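Local structure of oxalate biosynthetic component 1 (Burkholderia thailandensis, 5IKY) at residues A[3-8]-A[462-467]; A[159-164]-A[190-195]; A[535-540]-A[562-567]; A[881-886]-A[925-930]. The protein produces oxalate as a bifunctional enzyme of quorum sensing-dependent oxalogenesis, acting as a serine hydrolase with an additional lyase activity. All coordinates share one frame; numbering follows the deposited sequence.

Overall arrangement
From the N terminus, interaction 1 closes the longest loop, setting strand 4-9 against helix 460-466 and so joining the start and the late part of a TIM-barrel-like sheet. Interaction 2 is nested inside that loop, joining the end of strand 156-160 to strand 190-192, between two small antiparallel sheets, about 39 Å from interaction 1 between centres. Interaction 3 opens after interaction 1 has closed and brings helix 530-541 beside helix 562-579 of the cap domain. Interaction 4 comes last, where a turn rests on the entry to strand 929-935 of the alpha/beta hydrolase domain. No loops cross, and interactions 2 and 4 lie farthest apart, with centres about 82 Å from each other.

Interaction 1. Residues A[3-8]-A[462-467]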
loop_
_atom_site.group_PDB
_atom_site.type_symbol
_atom_site.label_atom_id
_atom_site.label_comp_id
_atom_site.label_asym_id
_atom_site.label_seq_id
_atom_site.Cartn_x
_atom_site.Cartn_y
_atom_site.Cartn_z
ATOM N N LYS A 3 -4.633 12.171 19.483
ATOM C CA LYS A 3 -3.573 11.258 19.903
ATOM C C LYS A 3 -3.292 10.209 18.830
ATOM O O LYS A 3 -4.210 9.556 18.333
ATOM C CB LYS A 3 -3.945 10.575 21.220
ATOM C CG LYS A 3 -2.972 9.490 21.658
ATOM C CD LYS A 3 -1.557 10.034 21.814
ATOM C CE LYS A 3 -0.587 8.941 22.241
ATOM N NZ LYS A 3 0.824 9.417 22.262
ATOM N N THR A 4 -2.022 10.054 18.471
ATOM C CA THR A 4 -1.628 9.072 17.464
ATOM C C THR A 4 -0.435 8.239 17.913
ATOM O O THR A 4 0.458 8.730 18.600
ATOM C CB THR A 4 -1.266 9.739 16.117
ATOM O OG1 THR A 4 -0.115 10.575 16.289
ATOM C CG2 THR A 4 -2.425 10.567 15.581
ATOM N N PHE A 5 -0.432 6.972 17.512
ATOM C CA PHE A 5 0.729 6.106 17.679
ATOM C C PHE A 5 1.295 5.758 16.312
ATOM O O PHE A 5 0.567 5.769 15.322
ATOM C CB PHE A 5 0.362 4.816 18.417
ATOM C CG PHE A 5 0.070 5.001 19.875
ATOM C CD1 PHE A 5 1.095 5.252 20.772
ATOM C CD2 PHE A 5 -1.224 4.882 20.357
ATOM C CE1 PHE A 5 0.831 5.405 22.121
ATOM C CE2 PHE A 5 -1.494 5.035 21.704
ATOM C CZ PHE A 5 -0.464 5.298 22.587
ATOM N N TYR A 6 2.584 5.445 16.247
ATOM C CA TYR A 6 3.108 4.804 15.048
ATOM C C TYR A 6 3.378 3.336 15.361
ATOM O O TYR A 6 3.890 3.005 16.429
ATOM C CB TYR A 6 4.363 5.509 14.517
ATOM C CG TYR A 6 5.602 5.431 15.386
ATOM C CD1 TYR A 6 6.488 4.364 15.279
ATOM C CD2 TYR A 6 5.911 6.450 16.276
ATOM C CE1 TYR A 6 7.626 4.300 16.057
ATOM C CE2 TYR A 6 7.049 6.396 17.058
ATOM C CZ TYR A 6 7.902 5.321 16.946
ATOM O OH TYR A 6 9.036 5.271 17.728
ATOM N N ILE A 7 3.001 2.458 14.438
ATOM C CA ILE A 7 3.090 1.024 14.675
ATOM C C ILE A 7 4.329 0.410 14.041
ATOM O O ILE A 7 4.577 0.572 12.844
ATOM C CB ILE A 7 1.849 0.283 14.141
ATOM C CG1 ILE A 7 0.588 0.764 14.859
ATOM C CG2 ILE A 7 2.008 -1.225 14.308
ATOM C CD1 ILE A 7 -0.678 0.106 14.355
ATOM N N THR A 8 5.106 -0.293 14.859
ATOM C CA THR A 8 6.240 -1.063 14.373
ATOM C C THR A 8 5.837 -2.525 14.245
ATOM O O THR A 8 5.241 -3.091 15.161
ATOM C CB THR A 8 7.460 -0.946 15.308
ATOM O OG1 THR A 8 7.862 0.427 15.412
ATOM C CG2 THR A 8 8.621 -1.774 14.779
ATOM N N ASP A 462 -3.317 0.076 26.613
ATOM C CA ASP A 462 -3.589 0.811 27.848
ATOM C C ASP A 462 -2.316 1.340 28.508
ATOM O O ASP A 462 -2.292 2.469 29.000
ATOM C CB ASP A 462 -4.358 -0.070 28.840
ATOM C CG ASP A 462 -5.809 -0.276 28.434
ATOM O OD1 ASP A 462 -6.413 0.668 27.881
ATOM O OD2 ASP A 462 -6.347 -1.380 28.669
ATOM N N VAL A 463 -1.262 0.529 28.519
ATOM C CA VAL A 463 0.003 0.950 29.114
ATOM C C VAL A 463 0.659 2.043 28.273
ATOM O O VAL A 463 1.165 3.029 28.814
ATOM C CB VAL A 463 0.979 -0.233 29.279
ATOM C CG1 VAL A 463 2.381 0.261 29.604
ATOM C CG2 VAL A 463 0.486 -1.175 30.364
ATOM N N ALA A 464 0.631 1.873 26.953
ATOM C CA ALA A 464 1.214 2.857 26.043
ATOM C C ALA A 464 0.533 4.216 26.168
ATOM O O ALA A 464 1.192 5.256 26.108
ATOM C CB ALA A 464 1.139 2.363 24.610
ATOM N N ILE A 465 -0.787 4.206 26.336
ATOM C CA ILE A 465 -1.539 5.438 26.546
ATOM C C ILE A 465 -1.150 6.090 27.866
ATOM O O ILE A 465 -0.902 7.296 27.925
ATOM C CB ILE A 465 -3.061 5.192 26.542
ATOM C CG1 ILE A 465 -3.521 4.667 25.186
ATOM C CG2 ILE A 465 -3.816 6.469 26.882
ATOM C CD1 ILE A 465 -4.961 4.212 25.185
ATOM N N ALA A 466 -1.092 5.279 28.920
ATOM C CA ALA A 466 -0.789 5.763 30.265
ATOM C C ALA A 466 0.572 6.442 30.337
ATOM O O ALA A 466 0.743 7.436 31.041
ATOM C CB ALA A 466 -0.854 4.615 31.262
ATOM N N LEU A 467 1.536 5.901 29.603
ATOM C CA LEU A 467 2.893 6.427 29.613
ATOM C C LEU A 467 3.080 7.498 28.545
ATOM O O LEU A 467 4.159 8.078 28.422
ATOM C CB LEU A 467 3.899 5.294 29.409
ATOM C CG LEU A 467 3.888 4.197 30.475
ATOM C CD1 LEU A 467 4.839 3.077 30.097
ATOM C CD2 LEU A 467 4.255 4.777 31.834
#
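The ring of Phe5 reaches from strand 4-9 to Ala464 and Ile465 of helix 460-466, joining sheet to helix in a TIM-barrel-like fold. Helix 460-466 lies in the crossover from strand 446-451 to strand 471-474, and strand 4-9 pairs in parallel with the latter, so Phe5 belongs to the layer between barrel wall and outer helices. The side chains of Asp462 and Val463 face other neighbours: Asp462 forms a salt bridge with Arg511, and Val463 packs on Leu450 and on Ala428 of helix 418-442. Ala464 is the first to meet Phe5. Its methyl CB lies 3.9 Å from Phe5 CZ, while the carbonyl carbon of Ala464 is at the same distance from that ring atom, so the peptide is touched as well as the methyl. At Ile465 the side chain runs across that of Phe5 at about a right angle, and its CG1 meets the ring at CE2, 4.0 Å away. Phe5 CG is anti to the carbonyl carbon (chi1 -72°), which sends the ring toward the helix, where CE1, CZ and CE2 do the touching. Lys3 reaches back over one ring face, placing CE 3.6 Å above the Phe5 plane and handing NZ to the carbonyl oxygen of Leu469.

Interaction 2. Residues A[159-164]-A[190-195]; sequences YLSPDF and GHWQPG
Trp192 lays one face of its indole against Tyr159 and Ser161, where strand 156-160 gives way to helix 162-172. Strand 156-160 belongs to an antiparallel sheet with 60-64 and 185-186, strand 190-192 to another with 26-28 and 53-55, so the indole bridges two small sheets. At the root of the side chain, Trp192 CB touches Tyr159 CE1 at 3.9 Å. Its CG is anti to the backbone N (chi1 167°), which carries the indole out over segment 159-164. CG then meets Tyr159 CE1 at 3.6 Å, and CD1 approaches Tyr159 CD1 most closely, at 3.2 Å. The Tyr159 ring and the five-membered ring of Trp192 are inclined at 59°, with centroids 4.8 Å apart. Trp192 NE1 comes to the edge of the tyrosine ring, in its plane. Farther out, CZ3 and CH2 reach Ser161, whose CB sits 3.8 Å from the centroid of the six-membered ring and 22° off its normal, a CH-pi contact. Pro194 CG covers the opposite face, so the indole is sandwiched. Tyr159 in turn stacks on Phe26, and Gln135 of helix 126-138 touches Trp192. Ser161 is the N-cap residue of helix 162-172, its OG accepting a weak capping bond from Phe164 N at 3.5 Å. With no hydrogen bond across the two segments, their adhesion probably comes from dispersion, helped by the slightly polarised serine methylene against the pi cloud.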
loop_
_atom_site.group_PDB
_atom_site.type_symbol
_atom_site.label_atom_id
_atom_site.label_comp_id
_atom_site.label_asym_id
_atom_site.label_seq_id
_atom_site.Cartn_x
_atom_site.Cartn_y
_atom_site.Cartn_z
ATOM N N TYR A 159 -2.837 -34.391 15.601
ATOM C CA TYR A 159 -2.810 -35.250 16.778
ATOM C C TYR A 159 -3.053 -34.454 18.056
ATOM O O TYR A 159 -2.665 -33.292 18.160
ATOM C CB TYR A 159 -1.469 -35.987 16.854
ATOM C CG TYR A 159 -1.229 -36.743 18.144
ATOM C CD1 TYR A 159 -0.568 -36.145 19.208
ATOM C CD2 TYR A 159 -1.650 -38.057 18.291
ATOM C CE1 TYR A 159 -0.341 -36.826 20.384
ATOM C CE2 TYR A 159 -1.428 -38.749 19.466
ATOM C CZ TYR A 159 -0.772 -38.126 20.508
ATOM O OH TYR A 159 -0.545 -38.807 21.680
ATOM N N LEU A 160 -3.702 -35.090 19.026
ATOM C CA LEU A 160 -3.883 -34.500 20.345
ATOM C C LEU A 160 -3.394 -35.470 21.414
ATOM O O LEU A 160 -3.708 -36.658 21.373
ATOM C CB LEU A 160 -5.350 -34.134 20.586
ATOM C CG LEU A 160 -5.895 -32.963 19.767
ATOM C CD1 LEU A 160 -7.373 -32.747 20.043
ATOM C CD2 LEU A 160 -5.108 -31.704 20.061
ATOM N N SER A 161 -2.625 -34.952 22.365
ATOM C CA SER A 161 -2.041 -35.769 23.425
ATOM C C SER A 161 -3.101 -36.419 24.312
ATOM O O SER A 161 -4.232 -35.936 24.386
ATOM C CB SER A 161 -1.103 -34.919 24.280
ATOM O OG SER A 161 -1.821 -33.900 24.954
ATOM N N PRO A 162 -2.742 -37.533 24.972
ATOM C CA PRO A 162 -3.604 -38.190 25.960
ATOM C C PRO A 162 -4.158 -37.190 26.964
ATOM O O PRO A 162 -5.318 -37.284 27.361
ATOM C CB PRO A 162 -2.665 -39.180 26.655
ATOM C CG PRO A 162 -1.456 -39.308 25.771
ATOM C CD PRO A 162 -1.595 -38.377 24.605
ATOM N N ASP A 163 -3.317 -36.235 27.354
ATOM C CA ASP A 163 -3.702 -35.187 28.288
ATOM C C ASP A 163 -4.917 -34.416 27.776
ATOM O O ASP A 163 -5.833 -34.109 28.540
ATOM C CB ASP A 163 -2.526 -34.238 28.525
ATOM C CG ASP A 163 -2.608 -33.532 29.861
ATOM O OD1 ASP A 163 -2.104 -34.090 30.858
ATOM O OD2 ASP A 163 -3.169 -32.418 29.912
ATOM N N PHE A 164 -4.920 -34.115 26.481
ATOM C CA PHE A 164 -6.066 -33.469 25.848
ATOM C C PHE A 164 -7.303 -34.357 25.904
ATOM O O PHE A 164 -8.397 -33.897 26.231
ATOM C CB PHE A 164 -5.754 -33.113 24.391
ATOM C CG PHE A 164 -5.144 -31.753 24.212
ATOM C CD1 PHE A 164 -5.933 -30.617 24.256
ATOM C CD2 PHE A 164 -3.785 -31.612 23.981
ATOM C CE1 PHE A 164 -5.380 -29.362 24.088
ATOM C CE2 PHE A 164 -3.226 -30.360 23.809
ATOM C CZ PHE A 164 -4.026 -29.234 23.864
ATOM N N GLY A 190 4.252 -43.057 21.296
ATOM C CA GLY A 190 5.070 -42.538 20.215
ATOM C C GLY A 190 5.559 -41.132 20.495
ATOM O O GLY A 190 5.614 -40.704 21.648
ATOM N N HIS A 191 5.918 -40.408 19.441
ATOM C CA HIS A 191 6.394 -39.039 19.594
ATOM C C HIS A 191 5.435 -38.032 18.969
ATOM O O HIS A 191 4.723 -38.333 18.012
ATOM C CB HIS A 191 7.791 -38.887 18.996
ATOM C CG HIS A 191 8.893 -39.196 19.961
ATOM N ND1 HIS A 191 9.337 -40.479 20.201
ATOM C CD2 HIS A 191 9.639 -38.386 20.749
ATOM C CE1 HIS A 191 10.309 -40.446 21.095
ATOM N NE2 HIS A 191 10.512 -39.188 21.443
ATOM N N TRP A 192 5.445 -36.828 19.523
ATOM C CA TRP A 192 4.446 -35.814 19.226
ATOM C C TRP A 192 5.109 -34.452 19.067
ATOM O O TRP A 192 6.060 -34.139 19.780
ATOM C CB TRP A 192 3.415 -35.791 20.352
ATOM C CG TRP A 192 2.492 -34.623 20.375
ATOM C CD1 TRP A 192 1.855 -34.048 19.315
ATOM C CD2 TRP A 192 2.096 -33.883 21.531
ATOM N NE1 TRP A 192 1.077 -32.997 19.743
ATOM C CE2 TRP A 192 1.210 -32.875 21.101
ATOM C CE3 TRP A 192 2.403 -33.977 22.891
ATOM C CZ2 TRP A 192 0.628 -31.965 21.982
ATOM C CZ3 TRP A 192 1.825 -33.075 23.764
ATOM C CH2 TRP A 192 0.948 -32.082 23.307
ATOM N N GLN A 193 4.618 -33.652 18.125
ATOM C CA GLN A 193 5.111 -32.289 17.941
ATOM C C GLN A 193 4.067 -31.276 18.407
ATOM O O GLN A 193 3.135 -30.953 17.671
ATOM C CB GLN A 193 5.488 -32.045 16.474
ATOM C CG GLN A 193 5.807 -30.592 16.117
ATOM C CD GLN A 193 6.965 -30.019 16.913
ATOM O OE1 GLN A 193 6.776 -29.487 18.007
ATOM N NE2 GLN A 193 8.172 -30.118 16.363
ATOM N N PRO A 194 4.218 -30.777 19.644
ATOM C CA PRO A 194 3.298 -29.801 20.240
ATOM C C PRO A 194 3.355 -28.444 19.542
ATOM O O PRO A 194 2.383 -27.690 19.574
ATOM C CB PRO A 194 3.792 -29.682 21.689
ATOM C CG PRO A 194 4.690 -30.865 21.907
ATOM C CD PRO A 194 5.295 -31.152 20.574
ATOM N N GLY A 195 4.489 -28.138 18.920
ATOM C CA GLY A 195 4.662 -26.869 18.241
ATOM C C GLY A 195 4.802 -25.709 19.207
ATOM O O GLY A 195 4.291 -24.617 18.959
#

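Interaction 3. Residues A[535-540]-A[562-567]; sequences FRQAEA and HPIVDT
Ile564 buries the largest area here, driving its CD1 methyl against the backbone of Ala538, where helix 530-541 runs beside the first turns of helix 562-579, which belongs to the cap domain. The short segments are nearly antiparallel, at 163°, with axes 10.2 Å apart. CD1 of Ile564 lies 3.3 Å from Ala538 N and 3.5 Å from Ala538 CB, so the branch rests on the helix backbone as much as on a side chain. CG1 is anti to the carbonyl carbon and chi2 is extended (-179°), which pushes the methyl straight out to that small residue. Leu534 of helix 530-541 and Leu690 of helix 682-690 also touch Ile564.

Gln537, next in buried area, lies along one flank of the isoleucine. With CG anti to the backbone N (chi1 -170°) and the chain extended beyond it, Gln537 slides past Ile564 in the opposite direction. CG of Gln537 passes CD1 of Ile564 at 3.9 Å, and farther along the amide nitrogen NE2 comes to 3.5 Å from CG1. Pro563 CB is only grazed by NE2.

One turn on, Thr567 OG1 donates to Pro563 O at 3.1 Å; Thr567 N reaches the same oxygen from the opposite face of its plane, so this carbonyl is gripped twice inside its own helix. Between the helices no hydrogen bond forms. Their contact thus rests on close van der Waals fit along the CG1-CD1 branch of Ile564, with the glutamine contributing its aliphatic stem and the flank of its amide.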
loop_
_atom_site.group_PDB
_atom_site.type_symbol
_atom_site.label_atom_id
_atom_site.label_comp_id
_atom_site.label_asym_id
_atom_site.label_seq_id
_atom_site.Cartn_x
_atom_site.Cartn_y
_atom_site.Cartn_z
ATOM N N PHE A 535 11.860 17.369 -4.382
ATOM C CA PHE A 535 10.671 18.128 -4.756
ATOM C C PHE A 535 10.458 19.321 -3.823
ATOM O O PHE A 535 10.120 20.418 -4.272
ATOM C CB PHE A 535 9.428 17.234 -4.751
ATOM C CG PHE A 535 8.191 17.921 -5.265
ATOM C CD1 PHE A 535 7.930 17.983 -6.627
ATOM C CD2 PHE A 535 7.295 18.514 -4.390
ATOM C CE1 PHE A 535 6.798 18.622 -7.103
ATOM C CE2 PHE A 535 6.162 19.154 -4.862
ATOM C CZ PHE A 535 5.913 19.207 -6.218
ATOM N N ARG A 536 10.650 19.103 -2.525
ATOM C CA ARG A 536 10.521 20.179 -1.545
ATOM C C ARG A 536 11.615 21.225 -1.730
ATOM O O ARG A 536 11.441 22.388 -1.367
ATOM C CB ARG A 536 10.563 19.619 -0.123
ATOM C CG ARG A 536 9.284 18.918 0.296
ATOM C CD ARG A 536 9.491 18.134 1.570
ATOM N NE ARG A 536 8.247 17.567 2.072
ATOM C CZ ARG A 536 8.188 16.636 3.016
ATOM N NH1 ARG A 536 9.307 16.168 3.549
ATOM N NH2 ARG A 536 7.015 16.169 3.419
ATOM N N GLN A 537 12.739 20.801 -2.296
ATOM C CA GLN A 537 13.829 21.712 -2.614
ATOM C C GLN A 537 13.429 22.631 -3.773
ATOM O O GLN A 537 13.821 23.800 -3.816
ATOM C CB GLN A 537 15.097 20.922 -2.951
ATOM C CG GLN A 537 16.347 21.768 -3.075
ATOM C CD GLN A 537 17.565 20.950 -3.449
ATOM O OE1 GLN A 537 17.671 19.774 -3.097
ATOM N NE2 GLN A 537 18.491 21.568 -4.172
ATOM N N ALA A 538 12.642 22.097 -4.706
ATOM C CA ALA A 538 12.125 22.888 -5.823
ATOM C C ALA A 538 11.027 23.807 -5.345
ATOM O O ALA A 538 10.945 24.966 -5.752
ATOM C CB ALA A 538 11.615 21.987 -6.938
ATOM N N GLU A 539 10.181 23.272 -4.474
ATOM C CA GLU A 539 9.106 24.039 -3.872
ATOM C C GLU A 539 9.676 25.247 -3.137
ATOM O O GLU A 539 9.129 26.349 -3.212
ATOM C CB GLU A 539 8.305 23.147 -2.929
ATOM C CG GLU A 539 7.077 23.783 -2.334
ATOM C CD GLU A 539 6.218 22.769 -1.610
ATOM O OE1 GLU A 539 5.868 23.016 -0.438
ATOM O OE2 GLU A 539 5.890 21.725 -2.214
ATOM N N ALA A 540 10.798 25.035 -2.453
ATOM C CA ALA A 540 11.470 26.103 -1.722
ATOM C C ALA A 540 12.101 27.125 -2.665
ATOM O O ALA A 540 12.035 28.327 -2.421
ATOM C CB ALA A 540 12.527 25.523 -0.793
ATOM N N HIS A 562 18.370 25.508 -11.024
ATOM C CA HIS A 562 19.681 25.084 -11.512
ATOM C C HIS A 562 20.365 24.017 -10.639
ATOM O O HIS A 562 20.858 23.023 -11.174
ATOM C CB HIS A 562 20.604 26.296 -11.670
ATOM C CG HIS A 562 21.816 26.023 -12.503
ATOM N ND1 HIS A 562 21.768 25.931 -13.878
ATOM C CD2 HIS A 562 23.109 25.815 -12.157
ATOM C CE1 HIS A 562 22.979 25.682 -14.343
ATOM N NE2 HIS A 562 23.811 25.608 -13.319
ATOM N N PRO A 563 20.401 24.204 -9.302
ATOM C CA PRO A 563 21.070 23.154 -8.521
ATOM C C PRO A 563 20.318 21.826 -8.531
ATOM O O PRO A 563 20.914 20.769 -8.331
ATOM C CB PRO A 563 21.115 23.744 -7.105
ATOM C CG PRO A 563 20.009 24.733 -7.071
ATOM C CD PRO A 563 19.964 25.323 -8.446
ATOM N N ILE A 564 19.014 21.886 -8.765
ATOM C CA ILE A 564 18.183 20.689 -8.792
ATOM C C ILE A 564 18.338 19.933 -10.105
ATOM O O ILE A 564 18.350 18.698 -10.129
ATOM C CB ILE A 564 16.714 21.047 -8.557
ATOM C CG1 ILE A 564 16.535 21.474 -7.107
ATOM C CG2 ILE A 564 15.805 19.875 -8.918
ATOM C CD1 ILE A 564 15.156 21.812 -6.767
ATOM N N VAL A 565 18.475 20.682 -11.192
ATOM C CA VAL A 565 18.776 20.091 -12.486
ATOM C C VAL A 565 20.072 19.291 -12.399
ATOM O O VAL A 565 20.165 18.182 -12.925
ATOM C CB VAL A 565 18.891 21.165 -13.582
ATOM C CG1 VAL A 565 19.335 20.548 -14.903
ATOM C CG2 VAL A 565 17.562 21.888 -13.743
ATOM N N ASP A 566 21.061 19.850 -11.706
ATOM C CA ASP A 566 22.340 19.171 -11.538
ATOM C C ASP A 566 22.161 17.882 -10.743
ATOM O O ASP A 566 22.746 16.851 -11.077
ATOM C CB ASP A 566 23.356 20.082 -10.851
ATOM C CG ASP A 566 24.775 19.553 -10.957
ATOM O OD1 ASP A 566 25.386 19.704 -12.036
ATOM O OD2 ASP A 566 25.277 18.984 -9.964
ATOM N N THR A 567 21.346 17.949 -9.694
ATOM C CA THR A 567 21.029 16.771 -8.894
ATOM C C THR A 567 20.397 15.682 -9.757
ATOM O O THR A 567 20.758 14.508 -9.656
ATOM C CB THR A 567 20.075 17.113 -7.732
ATOM O OG1 THR A 567 20.714 18.029 -6.835
ATOM C CG2 THR A 567 19.688 15.854 -6.972
#

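Interaction 4. Residues A[881-886]-A[925-930]; sequences LPRLVD and RLPLLK
Arg883 reaches across to Leu926, Pro927 and Leu929, carrying nearly the whole contact between a short 3-10 turn and the lead-in to strand 929-935 of the alpha/beta hydrolase domain. The single polar link is a hydrogen bond from Arg883 NH2 to Pro927 O, with an N-H...O angle of 146°. The modelled separation is 2.4 Å, so short that the exact placing is doubtful; as modelled, the carbonyl oxygen lies at the edge of the guanidinium, near its plane. A bend at chi3 (66°) turns the head of the arginine to this oxygen. Packing against the flat group comes next: Leu929 CB lies over one guanidinium face, 4.2 Å from CZ of Arg883, while Leu926 CB approaches NH2 obliquely at 3.7 Å. The remaining touches are van der Waals: Leu926 CD2 lies 4.0 Å from Arg883 CB and near the backbone oxygen of Arg883. Around these residues, Phe965 of helix 959-966 packs on Arg883, Leu884 and Leu926, and helix 937-955 meets Leu881 and Leu884. Leu929 enters the central sheet, bonding through its backbone to Leu970 of strand 969-976 and laying its side chain on Val781 of strand 780-782.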
loop_
_atom_site.group_PDB
_atom_site.type_symbol
_atom_site.label_atom_id
_atom_site.label_comp_id
_atom_site.label_asym_id
_atom_site.label_seq_id
_atom_site.Cartn_x
_atom_site.Cartn_y
_atom_site.Cartn_z
ATOM N N LEU A 881 -22.702 32.492 -21.296
ATOM C CA LEU A 881 -23.077 33.911 -21.334
ATOM C C LEU A 881 -24.500 34.208 -21.846
ATOM O O LEU A 881 -25.167 35.087 -21.298
ATOM C CB LEU A 881 -22.067 34.699 -22.177
ATOM C CG LEU A 881 -22.347 36.197 -22.344
ATOM C CD1 LEU A 881 -22.398 36.902 -20.995
ATOM C CD2 LEU A 881 -21.319 36.846 -23.258
ATOM N N PRO A 882 -24.971 33.498 -22.894
ATOM C CA PRO A 882 -26.345 33.785 -23.334
ATOM C C PRO A 882 -27.416 33.537 -22.267
ATOM O O PRO A 882 -28.518 34.079 -22.378
ATOM C CB PRO A 882 -26.538 32.826 -24.513
ATOM C CG PRO A 882 -25.174 32.631 -25.051
ATOM C CD PRO A 882 -24.277 32.613 -23.850
ATOM N N ARG A 883 -27.098 32.742 -21.250
ATOM C CA ARG A 883 -28.044 32.462 -20.173
ATOM C C ARG A 883 -28.154 33.641 -19.207
ATOM O O ARG A 883 -28.948 33.609 -18.266
ATOM C CB ARG A 883 -27.632 31.200 -19.415
ATOM C CG ARG A 883 -27.303 30.019 -20.310
ATOM C CD ARG A 883 -26.775 28.840 -19.505
ATOM N NE ARG A 883 -27.784 28.281 -18.612
ATOM C CZ ARG A 883 -28.687 27.377 -18.980
ATOM N NH1 ARG A 883 -28.717 26.937 -20.230
ATOM N NH2 ARG A 883 -29.567 26.920 -18.101
ATOM N N LEU A 884 -27.354 34.676 -19.446
ATOM C CA LEU A 884 -27.333 35.857 -18.589
ATOM C C LEU A 884 -27.812 37.114 -19.314
ATOM O O LEU A 884 -27.909 38.186 -18.715
ATOM C CB LEU A 884 -25.922 36.088 -18.043
ATOM C CG LEU A 884 -25.386 35.065 -17.043
ATOM C CD1 LEU A 884 -23.869 35.130 -16.980
ATOM C CD2 LEU A 884 -25.990 35.305 -15.668
ATOM N N VAL A 885 -28.108 36.982 -20.604
ATOM C CA VAL A 885 -28.507 38.128 -21.414
ATOM C C VAL A 885 -29.980 38.067 -21.807
ATOM O O VAL A 885 -30.684 37.112 -21.479
ATOM C CB VAL A 885 -27.654 38.235 -22.692
ATOM N N ASP A 886 -30.437 39.094 -22.517
ATOM C CA ASP A 886 -31.837 39.195 -22.911
ATOM C C ASP A 886 -32.072 38.706 -24.339
ATOM O O ASP A 886 -33.159 38.231 -24.667
ATOM C CB ASP A 886 -32.322 40.640 -22.770
ATOM N N ARG A 925 -36.590 29.910 -15.173
ATOM C CA ARG A 925 -37.102 29.359 -16.423
ATOM C C ARG A 925 -35.982 28.850 -17.328
ATOM O O ARG A 925 -36.243 28.195 -18.337
ATOM C CB ARG A 925 -37.935 30.408 -17.164
ATOM N N LEU A 926 -34.740 29.161 -16.968
ATOM C CA LEU A 926 -33.585 28.652 -17.701
ATOM C C LEU A 926 -33.537 27.132 -17.602
ATOM O O LEU A 926 -33.680 26.579 -16.515
ATOM C CB LEU A 926 -32.283 29.254 -17.164
ATOM C CG LEU A 926 -32.071 30.763 -17.300
ATOM C CD1 LEU A 926 -31.085 31.257 -16.249
ATOM C CD2 LEU A 926 -31.586 31.118 -18.699
ATOM N N PRO A 927 -33.336 26.453 -18.741
ATOM C CA PRO A 927 -33.316 24.985 -18.761
ATOM C C PRO A 927 -32.126 24.408 -17.998
ATOM O O PRO A 927 -31.058 25.021 -17.968
ATOM C CB PRO A 927 -33.221 24.658 -20.253
ATOM C CG PRO A 927 -32.557 25.850 -20.853
ATOM C CD PRO A 927 -33.065 27.028 -20.069
ATOM N N LEU A 928 -32.316 23.243 -17.385
ATOM C CA LEU A 928 -31.256 22.598 -16.620
ATOM C C LEU A 928 -30.101 22.171 -17.519
ATOM O O LEU A 928 -30.268 21.334 -18.407
ATOM C CB LEU A 928 -31.797 21.386 -15.861
ATOM C CG LEU A 928 -30.751 20.589 -15.078
ATOM C CD1 LEU A 928 -30.255 21.381 -13.872
ATOM C CD2 LEU A 928 -31.300 19.233 -14.655
ATOM N N LEU A 929 -28.930 22.752 -17.282
ATOM C CA LEU A 929 -27.746 22.429 -18.067
ATOM C C LEU A 929 -26.963 21.285 -17.430
ATOM O O LEU A 929 -26.326 21.459 -16.391
ATOM C CB LEU A 929 -26.853 23.661 -18.219
ATOM C CG LEU A 929 -25.600 23.466 -19.073
ATOM C CD1 LEU A 929 -25.976 23.024 -20.480
ATOM C CD2 LEU A 929 -24.766 24.735 -19.107
ATOM N N LYS A 930 -27.017 20.115 -18.057
ATOM C CA LYS A 930 -26.322 18.941 -17.546
ATOM C C LYS A 930 -25.016 18.715 -18.297
ATOM O O LYS A 930 -25.017 18.476 -19.506
ATOM C CB LYS A 930 -27.219 17.706 -17.645
ATOM C CG LYS A 930 -28.464 17.784 -16.776
ATOM C CD LYS A 930 -29.474 16.712 -17.152
ATOM C CE LYS A 930 -30.011 16.932 -18.555
ATOM N NZ LYS A 930 -31.074 15.950 -18.911
#